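PDB 5TED: Lmo0488 protein from Listeria monocytogenes serovar 1/2a, which probably binds DNA as a LysR-type transcriptional regulator and activates protocatechuate biosynthesis genes in response to shikimate, which its effector-binding domain holds here. Local coordinates for residues I106-T111 and P116-L121. Residues are numbered along the deposited sequence; the frame is centred on the assembly and turned at random.
Sequences IFFSDT and PLIDSL. With SKM ((3R,4S,5R)-3,4,5-trihydroxycyclohex-1-ene-1-carboxylic acid), chain D.
Asp119 OD1 sits at the edge of the Phe107 ring, in the ring plane, 3.7 Å from Phe107 CE2; the carboxylate and ring planes are only 11° apart. That places the oxygen by the ring C-H groups, an arrangement consistent with weak electrostatic attraction, although the stronger partner of OD1 is Arg115, through a salt bridge from NE. Ile118 CG2 approaches the same ring obliquely, 3.8 Å from Phe107 CZ. The Phe108 ring is also met obliquely, by Ile118 CD1 at 3.7 Å from Phe108 CD2. Shikimate O7, likewise oblique to this ring, lies 3.4 Å from Phe108 CD1. One isoleucine thus serves both rings: with CG2 anti to the backbone N and CG1 anti to the carbonyl carbon (chi1 -73°), its branches diverge, CG2 to Phe107 and CD1 to Phe108. No hydrogen bond joins the segments; both isoleucine-phenylalanine contacts are apolar, and Phe108 links the helix to the effector pocket. Strand 104-108 and helix 115-124 open a beta-alpha-beta unit closed by strand 130-135, whose Ile131 and Tyr134 also touch Phe107. Helix 138-146, through Met141, and strand 152-155, through Met154, pack on Phe108, while Ile153 meets Ile118.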
ATOM      1  N   ILE A 106     -14.235   6.411   7.606  1.00 18.49           N
ATOM      2  CA  ILE A 106     -13.434   5.328   7.056  1.00 16.48           C
ATOM      3  C   ILE A 106     -12.337   5.130   8.095  1.00 22.55           C
ATOM      4  O   ILE A 106     -11.428   5.956   8.220  1.00 20.73           O
ATOM      5  CB  ILE A 106     -12.860   5.685   5.685  1.00 16.16           C
ATOM      6  CG1 ILE A 106     -13.997   5.904   4.679  1.00 24.11           C
ATOM      7  CG2 ILE A 106     -11.878   4.605   5.216  1.00 15.89           C
ATOM      8  CD1 ILE A 106     -13.687   6.972   3.677  1.00 24.77           C
ATOM      9  N   PHE A 107     -12.460   4.066   8.881  1.00 18.94           N
ATOM     10  CA  PHE A 107     -11.659   3.834  10.075  1.00 16.68           C
ATOM     11  C   PHE A 107     -10.560   2.817   9.796  1.00 23.44           C
ATOM     12  O   PHE A 107     -10.703   1.953   8.927  1.00 20.48           O
ATOM     13  CB  PHE A 107     -12.557   3.321  11.209  1.00 20.19           C
ATOM     14  CG  PHE A 107     -12.325   3.990  12.544  1.00 22.27           C
ATOM     15  CD1 PHE A 107     -12.678   5.310  12.741  1.00 19.00           C
ATOM     16  CD2 PHE A 107     -11.791   3.277  13.614  1.00 22.60           C
ATOM     17  CE1 PHE A 107     -12.493   5.920  13.983  1.00 24.22           C
ATOM     18  CE2 PHE A 107     -11.591   3.877  14.842  1.00 21.92           C
ATOM     19  CZ  PHE A 107     -11.943   5.206  15.027  1.00 24.30           C
ATOM     20  N   PHE A 108      -9.450   2.932  10.527  1.00 21.37           N
ATOM     21  CA  PHE A 108      -8.408   1.915  10.434  1.00 21.95           C
ATOM     22  C   PHE A 108      -8.870   0.613  11.072  1.00 19.52           C
ATOM     23  O   PHE A 108      -9.506   0.617  12.129  1.00 19.68           O
ATOM     24  CB  PHE A 108      -7.126   2.387  11.121  1.00 16.98           C
ATOM     25  CG  PHE A 108      -6.309   3.338  10.284  1.00 18.95           C
ATOM     26  CD1 PHE A 108      -5.658   2.900   9.146  1.00 18.79           C
ATOM     27  CD2 PHE A 108      -6.230   4.686  10.622  1.00 17.84           C
ATOM     28  CE1 PHE A 108      -4.920   3.784   8.361  1.00 20.12           C
ATOM     29  CE2 PHE A 108      -5.502   5.565   9.843  1.00 18.45           C
ATOM     30  CZ  PHE A 108      -4.845   5.116   8.718  1.00 13.16           C
ATOM     31  N   SER A 109      -8.536  -0.507  10.432  1.00 19.86           N
ATOM     32  CA  SER A 109      -8.866  -1.816  10.986  1.00 27.36           C
ATOM     33  C   SER A 109      -8.038  -2.092  12.240  1.00 24.84           C
ATOM     34  O   SER A 109      -7.068  -1.398  12.542  1.00 17.77           O
ATOM     35  CB  SER A 109      -8.612  -2.918   9.960  1.00 23.82           C
ATOM     36  OG  SER A 109      -7.255  -2.893   9.575  1.00 37.76           O
ATOM     37  N   ASP A 110      -8.437  -3.144  12.967  1.00 19.55           N
ATOM     38  CA  ASP A 110      -7.785  -3.541  14.212  1.00 22.24           C
ATOM     39  C   ASP A 110      -6.322  -3.915  14.024  1.00 17.97           C
ATOM     40  O   ASP A 110      -5.574  -3.928  15.004  1.00 24.42           O
ATOM     41  CB  ASP A 110      -8.505  -4.739  14.834  1.00 26.30           C
ATOM     42  CG  ASP A 110      -9.957  -4.461  15.135  1.00 40.86           C
ATOM     43  OD1 ASP A 110     -10.328  -3.281  15.299  1.00 43.73           O
ATOM     44  OD2 ASP A 110     -10.739  -5.431  15.188  1.00 54.32           O
ATOM     45  N   THR A 111      -5.915  -4.294  12.810  1.00 21.69           N
ATOM     46  CA  THR A 111      -4.515  -4.622  12.566  1.00 26.43           C
ATOM     47  C   THR A 111      -3.604  -3.398  12.649  1.00 22.36           C
ATOM     48  O   THR A 111      -2.382  -3.555  12.746  1.00 21.74           O
ATOM     49  CB  THR A 111      -4.366  -5.284  11.195  1.00 26.64           C
ATOM     50  OG1 THR A 111      -4.875  -4.407  10.179  1.00 22.58           O
ATOM     51  CG2 THR A 111      -5.132  -6.605  11.139  1.00 28.31           C
ATOM     52  N   PRO A 116      -4.583   2.128  18.841  1.00 23.56           N
ATOM     53  CA  PRO A 116      -4.522   2.545  20.256  1.00 24.03           C
ATOM     54  C   PRO A 116      -4.553   4.054  20.453  1.00 24.00           C
ATOM     55  O   PRO A 116      -5.355   4.553  21.251  1.00 21.88           O
ATOM     56  CB  PRO A 116      -3.212   1.914  20.742  1.00 22.35           C
ATOM     57  CG  PRO A 116      -3.092   0.676  19.922  1.00 21.35           C
ATOM     58  CD  PRO A 116      -3.609   1.058  18.548  1.00 21.18           C
ATOM     59  N   LEU A 117      -3.706   4.799  19.739  1.00 23.43           N
ATOM     60  CA  LEU A 117      -3.731   6.259  19.833  1.00 23.11           C
ATOM     61  C   LEU A 117      -5.078   6.823  19.393  1.00 25.50           C
ATOM     62  O   LEU A 117      -5.686   7.643  20.096  1.00 26.00           O
ATOM     63  CB  LEU A 117      -2.596   6.857  18.996  1.00 18.03           C
ATOM     64  CG  LEU A 117      -2.551   8.379  18.870  1.00 17.17           C
ATOM     65  CD1 LEU A 117      -2.542   9.026  20.254  1.00 17.48           C
ATOM     66  CD2 LEU A 117      -1.346   8.845  18.073  1.00 19.84           C
ATOM     67  N   ILE A 118      -5.554   6.412  18.220  1.00 17.05           N
ATOM     68  CA  ILE A 118      -6.808   6.959  17.707  1.00 19.83           C
ATOM     69  C   ILE A 118      -7.948   6.677  18.678  1.00 21.12           C
ATOM     70  O   ILE A 118      -8.710   7.580  19.046  1.00 20.11           O
ATOM     71  CB  ILE A 118      -7.109   6.411  16.298  1.00 17.30           C
ATOM     72  CG1 ILE A 118      -6.175   7.044  15.261  1.00 14.91           C
ATOM     73  CG2 ILE A 118      -8.587   6.647  15.944  1.00 15.98           C
ATOM     74  CD1 ILE A 118      -6.112   6.286  13.936  1.00 18.00           C
ATOM     75  N   ASP A 119      -8.089   5.420  19.110  1.00 23.11           N
ATOM     76  CA  ASP A 119      -9.168   5.093  20.043  1.00 24.57           C
ATOM     77  C   ASP A 119      -9.056   5.910  21.327  1.00 32.47           C
ATOM     78  O   ASP A 119     -10.072   6.322  21.903  1.00 31.86           O
ATOM     79  CB  ASP A 119      -9.159   3.596  20.370  1.00 21.70           C
ATOM     80  CG  ASP A 119      -9.535   2.729  19.175  1.00 24.15           C
ATOM     81  OD1 ASP A 119      -9.995   3.273  18.149  1.00 28.30           O
ATOM     82  OD2 ASP A 119      -9.348   1.501  19.255  1.00 21.58           O
ATOM     83  N   SER A 120      -7.833   6.143  21.806  1.00 28.34           N
ATOM     84  CA  SER A 120      -7.710   6.913  23.037  1.00 27.08           C
ATOM     85  C   SER A 120      -8.128   8.364  22.829  1.00 26.43           C
ATOM     86  O   SER A 120      -8.731   8.965  23.726  1.00 27.43           O
ATOM     87  CB  SER A 120      -6.285   6.824  23.591  1.00 31.44           C
ATOM     88  OG  SER A 120      -5.394   7.664  22.884  1.00 40.09           O
ATOM     89  N   LEU A 121      -7.879   8.925  21.642  1.00 24.68           N
ATOM     90  CA  LEU A 121      -8.308  10.293  21.368  1.00 22.98           C
ATOM     91  C   LEU A 121      -9.829  10.413  21.418  1.00 28.54           C
ATOM     92  O   LEU A 121     -10.365  11.383  21.965  1.00 27.05           O
ATOM     93  CB  LEU A 121      -7.779  10.743  20.004  1.00 24.63           C
ATOM     94  CG  LEU A 121      -6.260  10.813  19.826  1.00 19.36           C
ATOM     95  CD1 LEU A 121      -5.889  11.350  18.434  1.00 20.10           C
ATOM     96  CD2 LEU A 121      -5.682  11.693  20.909  1.00 26.07           C
TER
HETATM   97  O12 SKM D 401      -0.267   2.493   7.338  1.00 15.27           O
HETATM   98  C8  SKM D 401      -1.468   2.386   8.096  1.00 15.96           C
HETATM   99  C6  SKM D 401      -1.682   1.099   8.525  1.00 13.02           C
HETATM  100  O7  SKM D 401      -2.881   0.999   9.292  1.00 16.36           O
HETATM  101  C5  SKM D 401      -0.482   0.519   9.501  1.00 12.35           C
HETATM  102  C4  SKM D 401      -0.155   1.429  10.605  1.00 17.90           C
HETATM  103  C1  SKM D 401       0.602   0.943  11.851  1.00 17.30           C
HETATM  104  O2  SKM D 401       0.621  -0.295  12.109  1.00 19.67           O
HETATM  105  O3  SKM D 401       1.178   1.778  12.613  1.00 18.72           O
HETATM  106  C10 SKM D 401      -0.538   2.979  10.471  1.00 13.27           C
HETATM  107  C9  SKM D 401      -1.383   3.439   9.411  1.00 16.11           C
HETATM  108  O11 SKM D 401      -0.901   4.645   8.967  1.00 14.29           O